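Local coordinates for protein allantoin racemase (Pseudomonas fluorescens, PDB 5LG5) that catalyses the racemisation of allantoin and probably also interconverts the D and L forms of other 5-monosubstituted hydantoins, at residues R2-V6 with V61-P67; V44-F48 with L116-L122; A70-Y76 with V90-T96. All coordinates share one frame; numbering follows the deposited sequence.

Contact 1. Residues R2-V6 with V61-P67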
loop_
_atom_site.group_PDB
_atom_site.type_symbol
_atom_site.label_atom_id
_atom_site.label_comp_id
_atom_site.label_asym_id
_atom_site.label_seq_id
_atom_site.Cartn_x
_atom_site.Cartn_y
_atom_site.Cartn_z
ATOM N N ARG E 2 -0.441 37.243 13.472
ATOM C CA ARG E 2 0.086 36.617 14.678
ATOM C C ARG E 2 -0.032 35.100 14.614
ATOM O O ARG E 2 -1.115 34.555 14.376
ATOM C CB ARG E 2 -0.610 37.145 15.939
ATOM C CG ARG E 2 -0.156 36.412 17.202
ATOM C CD ARG E 2 -0.837 36.942 18.459
ATOM N NE ARG E 2 -0.336 38.266 18.816
ATOM C CZ ARG E 2 -1.085 39.362 18.853
ATOM N NH1 ARG E 2 -2.380 39.294 18.559
ATOM N NH2 ARG E 2 -0.534 40.523 19.177
ATOM N N ILE E 3 1.095 34.427 14.830
ATOM C CA ILE E 3 1.131 32.974 14.826
ATOM C C ILE E 3 1.549 32.476 16.192
ATOM O O ILE E 3 2.601 32.877 16.701
ATOM C CB ILE E 3 2.124 32.432 13.760
ATOM C CG1 ILE E 3 1.807 33.022 12.378
ATOM C CG2 ILE E 3 2.105 30.923 13.701
ATOM C CD1 ILE E 3 2.758 32.548 11.291
ATOM N N LEU E 4 0.705 31.646 16.806
ATOM C CA LEU E 4 1.068 30.958 18.041
ATOM C C LEU E 4 1.938 29.776 17.679
ATOM O O LEU E 4 1.636 29.038 16.744
ATOM C CB LEU E 4 -0.151 30.469 18.836
ATOM C CG LEU E 4 -1.078 31.413 19.617
ATOM C CD1 LEU E 4 -0.978 32.857 19.179
ATOM C CD2 LEU E 4 -2.519 30.928 19.602
ATOM N N VAL E 5 3.052 29.650 18.389
ATOM C CA VAL E 5 3.943 28.526 18.252
ATOM C C VAL E 5 3.951 27.822 19.596
ATOM O O VAL E 5 4.499 28.338 20.562
ATOM C CB VAL E 5 5.331 29.006 17.841
ATOM C CG1 VAL E 5 6.263 27.825 17.607
ATOM C CG2 VAL E 5 5.205 29.845 16.575
ATOM N N VAL E 6 3.305 26.661 19.665
ATOM C CA VAL E 6 3.041 26.027 20.947
ATOM C C VAL E 6 3.941 24.829 21.182
ATOM O O VAL E 6 3.963 23.876 20.404
ATOM C CB VAL E 6 1.567 25.601 21.060
ATOM C CG1 VAL E 6 1.247 25.191 22.482
ATOM C CG2 VAL E 6 0.667 26.748 20.641
ATOM N N VAL E 61 -4.079 26.738 23.842
ATOM C CA VAL E 61 -4.478 27.560 22.714
ATOM C C VAL E 61 -5.865 28.166 22.938
ATOM O O VAL E 61 -6.100 29.338 22.631
ATOM C CB VAL E 61 -4.408 26.746 21.399
ATOM C CG1 VAL E 61 -5.054 27.514 20.242
ATOM C CG2 VAL E 61 -2.939 26.362 21.105
ATOM N N MET E 62 -6.774 27.358 23.463
ATOM C CA MET E 62 -8.126 27.831 23.777
ATOM C C MET E 62 -8.111 28.890 24.881
ATOM O O MET E 62 -8.941 29.793 24.900
ATOM C CB MET E 62 -9.035 26.663 24.174
ATOM C CG MET E 62 -9.377 25.704 23.022
ATOM S SD MET E 62 -10.016 26.512 21.539
ATOM C CE MET E 62 -8.557 26.529 20.559
ATOM N N ALA E 63 -7.185 28.751 25.818
ATOM C CA ALA E 63 -6.996 29.752 26.872
ATOM C C ALA E 63 -6.401 31.075 26.388
ATOM O O ALA E 63 -6.459 32.070 27.105
ATOM C CB ALA E 63 -6.145 29.178 27.997
ATOM N N TYR E 64 -5.800 31.083 25.198
ATOM C CA TYR E 64 -5.204 32.309 24.653
ATOM C C TYR E 64 -6.290 33.300 24.238
ATOM O O TYR E 64 -7.098 33.003 23.347
ATOM C CB TYR E 64 -4.277 32.012 23.476
ATOM C CG TYR E 64 -3.451 33.198 23.037
ATOM C CD1 TYR E 64 -2.316 33.580 23.751
ATOM C CD2 TYR E 64 -3.814 33.953 21.934
ATOM C CE1 TYR E 64 -1.551 34.663 23.352
ATOM C CE2 TYR E 64 -3.056 35.043 21.528
ATOM C CZ TYR E 64 -1.927 35.388 22.246
ATOM O OH TYR E 64 -1.169 36.461 21.855
ATOM N N ASP E 65 -6.270 34.485 24.846
ATOM C CA ASP E 65 -7.336 35.486 24.676
ATOM C C ASP E 65 -7.131 36.603 23.647
ATOM O O ASP E 65 -8.051 37.368 23.367
ATOM C CB ASP E 65 -7.726 36.074 26.042
ATOM C CG ASP E 65 -8.517 35.093 26.885
ATOM O OD1 ASP E 65 -8.419 35.147 28.133
ATOM O OD2 ASP E 65 -9.233 34.257 26.292
ATOM N N GLN E 66 -5.925 36.728 23.113
ATOM C CA GLN E 66 -5.676 37.718 22.072
ATOM C C GLN E 66 -5.819 37.115 20.670
ATOM O O GLN E 66 -5.744 35.894 20.507
ATOM C CB GLN E 66 -4.325 38.418 22.298
ATOM C CG GLN E 66 -4.368 39.375 23.504
ATOM C CD GLN E 66 -3.408 39.008 24.631
ATOM O OE1 GLN E 66 -2.236 38.702 24.395
ATOM N NE2 GLN E 66 -3.903 39.053 25.867
ATOM N N PRO E 67 -6.093 37.969 19.663
ATOM C CA PRO E 67 -6.266 37.475 18.288
ATOM C C PRO E 67 -5.037 36.767 17.716
ATOM O O PRO E 67 -3.915 37.085 18.108
ATOM C CB PRO E 67 -6.561 38.753 17.484
ATOM C CG PRO E 67 -7.026 39.774 18.503
ATOM C CD PRO E 67 -6.322 39.424 19.777
#
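Arg-2 and Pro-67 make the one hydrogen bond of this contact: NH1 of Arg-2 donates a hydrogen bond to the backbone O of Pro-67 at 2.7 Å. The N-H points almost straight at the oxygen, 163° at the hydrogen, and the acceptor sits in the plane of the guanidinium, at its edge. Seen from the carbonyl the approach is less regular, with the donor tilted 28° from the carbonyl plane. With CG anti to the backbone N the arginine leaves the strand extended, and its bend at chi3 (-72°) turns the guanidinium to the loop. On the way its methylene CD passes OH of Tyr-64 at 3.4 Å. The second nitrogen, NH2, is held by a salt bridge to Glu-31, so the group is fixed from two directions. A leucine here would probably leave Pro-67 O without this donor and Glu-31 without this charged partner.

The apolar part lies further along the strand. Methyl CD1 of Leu-4 sits over one face of the Tyr-64 ring, 4.1 Å from its centroid, in a CH-pi contact displaced toward the rim. Its other methyl, CD2, approaches CG1 of Val-61 at 4.3 Å, and Val-6 CG2 meets Val-61 CG2 at 3.7 Å.

Thus the last turn of helix 47-63 and the loop after it pack on one face of strand 2-7, where Val-33 and Leu-35 of strand 31-35 add to the apolar layer; on the opposite face Ile-3 meets helix 201-214, while strand 70-74 continues the parallel sheet alongside.

Contact 2. Residues V44-F48 with L116-L122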
loop_
_atom_site.group_PDB
_atom_site.type_symbol
_atom_site.label_atom_id
_atom_site.label_comp_id
_atom_site.label_asym_id
_atom_site.label_seq_id
_atom_site.Cartn_x
_atom_site.Cartn_y
_atom_site.Cartn_z
ATOM N N VAL E 44 8.170 15.180 25.915
ATOM C CA VAL E 44 7.207 14.194 25.443
ATOM C C VAL E 44 7.865 13.004 24.761
ATOM O O VAL E 44 8.312 13.108 23.620
ATOM C CB VAL E 44 6.230 14.832 24.483
ATOM C CG1 VAL E 44 5.236 13.783 23.993
ATOM C CG2 VAL E 44 5.523 15.975 25.178
ATOM N N GLU E 45 7.912 11.871 25.453
ATOM C CA GLU E 45 8.654 10.722 24.949
ATOM C C GLU E 45 7.831 9.446 25.040
ATOM O O GLU E 45 8.226 8.493 25.715
ATOM C CB GLU E 45 9.952 10.544 25.751
ATOM C CG GLU E 45 10.911 11.734 25.655
ATOM C CD GLU E 45 12.032 11.664 26.688
ATOM O OE1 GLU E 45 11.819 11.051 27.765
ATOM O OE2 GLU E 45 13.131 12.204 26.411
ATOM N N GLY E 46 6.699 9.421 24.346
ATOM C CA GLY E 46 5.831 8.261 24.374
ATOM C C GLY E 46 4.359 8.589 24.232
ATOM O O GLY E 46 3.961 9.762 24.151
ATOM N N ASN E 47 3.554 7.528 24.172
ATOM C CA ASN E 47 2.132 7.643 23.886
ATOM C C ASN E 47 1.374 8.396 24.967
ATOM O O ASN E 47 0.585 9.297 24.678
ATOM C CB ASN E 47 1.514 6.258 23.656
ATOM C CG ASN E 47 2.142 5.528 22.484
ATOM O OD1 ASN E 47 2.972 4.638 22.668
ATOM N ND2 ASN E 47 1.755 5.902 21.277
ATOM N N PHE E 48 1.609 8.020 26.219
ATOM C CA PHE E 48 0.892 8.662 27.313
ATOM C C PHE E 48 1.202 10.155 27.314
ATOM O O PHE E 48 0.296 10.992 27.341
ATOM C CB PHE E 48 1.271 8.040 28.664
ATOM C CG PHE E 48 0.982 8.935 29.846
ATOM C CD1 PHE E 48 -0.325 9.207 30.223
ATOM C CD2 PHE E 48 2.024 9.520 30.563
ATOM C CE1 PHE E 48 -0.597 10.036 31.313
ATOM C CE2 PHE E 48 1.767 10.350 31.649
ATOM C CZ PHE E 48 0.447 10.611 32.025
ATOM N N LEU E 116 14.642 9.676 21.099
ATOM C CA LEU E 116 14.598 8.319 21.613
ATOM C C LEU E 116 14.014 7.316 20.627
ATOM O O LEU E 116 13.136 7.641 19.812
ATOM C CB LEU E 116 13.810 8.284 22.916
ATOM C CG LEU E 116 14.463 9.078 24.059
ATOM C CD1 LEU E 116 13.688 8.873 25.350
ATOM C CD2 LEU E 116 15.917 8.690 24.238
ATOM N N ASP E 117 14.508 6.093 20.708
ATOM C CA ASP E 117 14.032 5.007 19.884
ATOM C C ASP E 117 12.536 4.777 20.068
ATOM O O ASP E 117 11.815 4.473 19.124
ATOM C CB ASP E 117 14.816 3.736 20.204
ATOM C CG ASP E 117 14.247 2.521 19.517
ATOM O OD1 ASP E 117 14.333 2.446 18.267
ATOM O OD2 ASP E 117 13.673 1.661 20.234
ATOM N N ARG E 118 12.053 4.970 21.286
ATOM C CA ARG E 118 10.648 4.690 21.561
ATOM C C ARG E 118 9.700 5.689 20.922
ATOM O O ARG E 118 8.493 5.443 20.865
ATOM C CB ARG E 118 10.408 4.589 23.059
ATOM C CG ARG E 118 10.555 5.910 23.799
ATOM C CD ARG E 118 10.200 5.741 25.273
ATOM N NE ARG E 118 8.771 5.492 25.439
ATOM C CZ ARG E 118 8.201 5.009 26.539
ATOM N NH1 ARG E 118 8.937 4.688 27.594
ATOM N NH2 ARG E 118 6.885 4.833 26.571
ATOM N N THR E 119 10.246 6.814 20.455
ATOM C CA THR E 119 9.435 7.825 19.797
ATOM C C THR E 119 9.343 7.578 18.298
ATOM O O THR E 119 8.465 8.129 17.644
ATOM C CB THR E 119 9.976 9.261 20.018
ATOM O OG1 THR E 119 11.174 9.449 19.252
ATOM C CG2 THR E 119 10.270 9.496 21.486
ATOM N N VAL E 120 10.230 6.726 17.779
ATOM C CA VAL E 120 10.293 6.436 16.342
ATOM C C VAL E 120 8.970 5.902 15.765
ATOM O O VAL E 120 8.484 6.415 14.746
ATOM C CB VAL E 120 11.471 5.481 16.010
ATOM C CG1 VAL E 120 11.284 4.826 14.630
ATOM C CG2 VAL E 120 12.786 6.235 16.083
ATOM N N PRO E 121 8.376 4.877 16.410
ATOM C CA PRO E 121 7.107 4.408 15.836
ATOM C C PRO E 121 5.986 5.452 15.913
ATOM O O PRO E 121 5.100 5.451 15.058
ATOM C CB PRO E 121 6.779 3.147 16.660
ATOM C CG PRO E 121 7.607 3.252 17.900
ATOM C CD PRO E 121 8.857 3.985 17.485
ATOM N N LEU E 122 6.041 6.339 16.899
ATOM C CA LEU E 122 5.059 7.413 17.010
ATOM C C LEU E 122 5.176 8.342 15.787
ATOM O O LEU E 122 4.175 8.742 15.183
ATOM C CB LEU E 122 5.276 8.218 18.298
ATOM C CG LEU E 122 5.051 7.615 19.704
ATOM C CD1 LEU E 122 4.210 8.499 20.614
ATOM C CD2 LEU E 122 4.546 6.193 19.677
#
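The N terminus of helix 47-63, with Gly-46 at its N-cap position, meets the turn that leads into helix 120-129, and the two segments come nearest at Gly-46 and Thr-119, whose CA atoms are 5.8 Å apart. Leu-122 packs against the glycine: CD1 of Leu-122 rests 3.6 Å from C of Gly-46, and both its methyls face the side-chain amide of Asn-47. CG2 of Thr-119 touches CA of Glu-45 at 4.0 Å.

Arg-118 reaches across the same backbone. Its CG stands between the backbone N and carbonyl carbon (chi1 69°), and a bend at chi3 lays the guanidinium with one face against O of Glu-45. NE is 3.1 Å from that oxygen, but the angle is too poor for a hydrogen bond. At phi 148° and psi 176° a CB on Gly-46 would be jammed against the carbonyl O of Glu-45, and it would also run into Arg-118 NH2.

This junction of two helix starts lies at a subunit interface. Glu-86 of the second subunit pairs with NH2 of Arg-118 and accepts from the backbone N of Asn-47 and Phe-48, placing negative charge at the start of helix 47-63, where it would probably be stabilised by the helix dipole.

The Glu-45 carboxylate stays apart from Arg-118 and forms a salt bridge with Lys-231 of the second subunit, while CD1 of Leu-116 lies 3.5 Å from Glu-45 CD. Within 116-122, OG1 and N of Thr-119 both donate to O of Leu-116, the hydroxyl at 2.7 Å on an in-plane lone pair.

Contact 3. Residues A70-Y76 with V90-T96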
loop_
_atom_site.group_PDB
_atom_site.type_symbol
_atom_site.label_atom_id
_atom_site.label_comp_id
_atom_site.label_asym_id
_atom_site.label_seq_id
_atom_site.Cartn_x
_atom_site.Cartn_y
_atom_site.Cartn_z
ATOM N N ALA E 70 -2.945 31.949 12.880
ATOM C CA ALA E 70 -2.506 30.599 12.606
ATOM C C ALA E 70 -1.899 30.048 13.873
ATOM O O ALA E 70 -1.559 30.806 14.792
ATOM C CB ALA E 70 -1.481 30.582 11.464
ATOM N N VAL E 71 -1.782 28.726 13.933
ATOM C CA VAL E 71 -1.181 28.069 15.078
ATOM C C VAL E 71 -0.210 27.013 14.602
ATOM O O VAL E 71 -0.512 26.235 13.684
ATOM C CB VAL E 71 -2.244 27.413 16.003
ATOM C CG1 VAL E 71 -1.557 26.593 17.101
ATOM C CG2 VAL E 71 -3.169 28.473 16.616
ATOM N N ILE E 72 0.974 27.003 15.204
ATOM C CA ILE E 72 1.964 25.969 14.930
ATOM C C ILE E 72 2.119 25.097 16.147
ATOM O O ILE E 72 2.366 25.610 17.246
ATOM C CB ILE E 72 3.346 26.538 14.584
ATOM C CG1 ILE E 72 3.322 27.304 13.261
ATOM C CG2 ILE E 72 4.364 25.404 14.503
ATOM C CD1 ILE E 72 4.635 28.064 12.991
ATOM N N GLN E 73 1.961 23.788 15.967
ATOM C CA GLN E 73 2.232 22.860 17.047
ATOM C C GLN E 73 3.671 22.371 16.928
ATOM O O GLN E 73 4.031 21.669 15.977
ATOM C CB GLN E 73 1.236 21.696 17.064
ATOM C CG GLN E 73 1.568 20.668 18.132
ATOM C CD GLN E 73 0.404 19.774 18.483
ATOM O OE1 GLN E 73 -0.733 20.231 18.607
ATOM N NE2 GLN E 73 0.680 18.493 18.654
ATOM N N ALA E 74 4.489 22.772 17.898
ATOM C CA ALA E 74 5.931 22.592 17.812
ATOM C C ALA E 74 6.364 21.384 18.607
ATOM O O ALA E 74 7.030 21.504 19.642
ATOM C CB ALA E 74 6.659 23.835 18.306
ATOM N N GLY E 75 5.953 20.218 18.145
ATOM C CA GLY E 75 6.437 18.977 18.709
ATOM C C GLY E 75 6.512 17.992 17.572
ATOM O O GLY E 75 5.688 18.038 16.650
ATOM N N TYR E 76 7.487 17.092 17.632
ATOM C CA TYR E 76 7.636 16.121 16.563
ATOM C C TYR E 76 7.022 14.757 16.857
ATOM O O TYR E 76 7.465 14.047 17.762
ATOM C CB TYR E 76 9.101 16.001 16.131
ATOM C CG TYR E 76 9.227 15.774 14.653
ATOM C CD1 TYR E 76 9.458 16.839 13.788
ATOM C CD2 TYR E 76 9.033 14.505 14.106
ATOM C CE1 TYR E 76 9.546 16.640 12.417
ATOM C CE2 TYR E 76 9.121 14.291 12.746
ATOM C CZ TYR E 76 9.375 15.363 11.901
ATOM O OH TYR E 76 9.454 15.142 10.537
ATOM N N VAL E 90 -8.596 28.862 12.096
ATOM C CA VAL E 90 -7.368 29.350 11.492
ATOM C C VAL E 90 -6.477 28.157 11.181
ATOM O O VAL E 90 -6.656 27.089 11.771
ATOM C CB VAL E 90 -6.638 30.334 12.419
ATOM C CG1 VAL E 90 -7.531 31.553 12.672
ATOM C CG2 VAL E 90 -6.234 29.651 13.715
ATOM N N PRO E 91 -5.538 28.324 10.240
ATOM C CA PRO E 91 -4.679 27.186 9.910
ATOM C C PRO E 91 -3.851 26.703 11.090
ATOM O O PRO E 91 -3.398 27.483 11.945
ATOM C CB PRO E 91 -3.784 27.716 8.762
ATOM C CG PRO E 91 -3.913 29.198 8.811
ATOM C CD PRO E 91 -5.291 29.482 9.361
ATOM N N VAL E 92 -3.709 25.386 11.154
ATOM C CA VAL E 92 -2.890 24.742 12.159
ATOM C C VAL E 92 -1.812 23.944 11.426
ATOM O O VAL E 92 -2.102 23.214 10.491
ATOM C CB VAL E 92 -3.731 23.794 13.034
ATOM C CG1 VAL E 92 -2.859 23.144 14.111
ATOM C CG2 VAL E 92 -4.917 24.548 13.658
ATOM N N VAL E 93 -0.556 24.129 11.796
ATOM C CA VAL E 93 0.481 23.318 11.185
ATOM C C VAL E 93 1.404 22.703 12.218
ATOM O O VAL E 93 1.887 23.371 13.134
ATOM C CB VAL E 93 1.206 24.003 9.958
ATOM C CG1 VAL E 93 0.864 25.476 9.827
ATOM C CG2 VAL E 93 2.707 23.743 9.976
ATOM N N ASP E 94 1.563 21.395 12.110
ATOM C CA ASP E 94 2.429 20.685 13.018
ATOM C C ASP E 94 3.802 20.619 12.385
ATOM O O ASP E 94 3.920 20.368 11.179
ATOM C CB ASP E 94 1.888 19.291 13.294
ATOM C CG ASP E 94 2.592 18.645 14.434
ATOM O OD1 ASP E 94 3.763 18.224 14.253
ATOM O OD2 ASP E 94 2.000 18.622 15.534
ATOM N N ILE E 95 4.840 20.823 13.187
ATOM C CA ILE E 95 6.197 20.889 12.636
ATOM C C ILE E 95 6.625 19.577 11.990
ATOM O O ILE E 95 7.507 19.555 11.137
ATOM C CB ILE E 95 7.240 21.344 13.677
ATOM C CG1 ILE E 95 7.442 20.277 14.761
ATOM C CG2 ILE E 95 6.833 22.694 14.281
ATOM C CD1 ILE E 95 8.567 20.624 15.775
ATOM N N THR E 96 5.977 18.491 12.401
ATOM C CA THR E 96 6.227 17.171 11.844
ATOM C C THR E 96 5.928 17.152 10.359
ATOM O O THR E 96 6.778 16.821 9.529
ATOM C CB THR E 96 5.304 16.126 12.502
ATOM O OG1 THR E 96 5.412 16.207 13.933
ATOM C CG2 THR E 96 5.644 14.723 12.018
#
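Thr-96 lies over one face of the Tyr-76 ring, its CA 3.7 Å from the centroid and displaced toward the rim in a CH-pi contact, while its methyl CG2 reaches CE2 of the ring at 3.6 Å. CG1 of Ile-95 approaches the ring at CD1. The other flat pair, the amide of Gln-73 and the carboxylate of Asp-94, stands with planes 63° apart, and OD2 of Asp-94 touches CG of Gln-73 at 3.3 Å rather than bonding to the amide, whose NE2 donates to O of His-79.

Asp-94 is the N-cap of helix 95-103. With CG anti to the backbone N, its OD1 accepts two bonds from Thr-96: N arrives at 2.9 Å on the anti lone pair, and OG1 at 2.6 Å on the syn side, 30° out of the carboxylate plane. Thr-96 OG1 in turn accepts from N of Gly-77, fixing the loop after strand 70-74 to the helix start.

Strands 70-74 and 92-94 run parallel, their axes differing by 18° in direction, and four backbone hydrogen bonds join the segments. Val-71 both donates to Pro-91 O and accepts from Val-93 N; Gln-73 likewise donates from N to Val-93 O and accepts at O from Ile-95 N. On the face of the sheet that carries Ile-72, its CG2 meets CG2 of Ile-95 at 3.7 Å, the two side chains crossing at about a right angle.

The ladder joins the two strands of the beta-alpha-beta unit made with helix 81-87, whose Leu-84 touches Gln-73 and Val-92. On the face of Ile-72 and Val-93 lies helix 201-214, and strand 2-7 flanks strand 70-74 on its other edge.

From the N terminus, strand 2-7 opens contact 1, which closes when the end of helix 47-63 and its loop return to it at residues 61-67. Before that closure, residues 44-48 have opened contact 2, so contacts 1 and 2 cross, using opposite ends of helix 47-63 with centres about 26 Å apart. Contact 3 follows contact 1 in series, closing the shorter loop through helix 81-87, and is nested inside the loop that contact 2 completes at residues 116-122. Contacts 1 and 3 share one parallel sheet, where Leu-4 O probably bonds Ile-72 N; contact 2 ties the helix packed on that sheet to helix 120-129, which follows strand 110-114 of the second sheet.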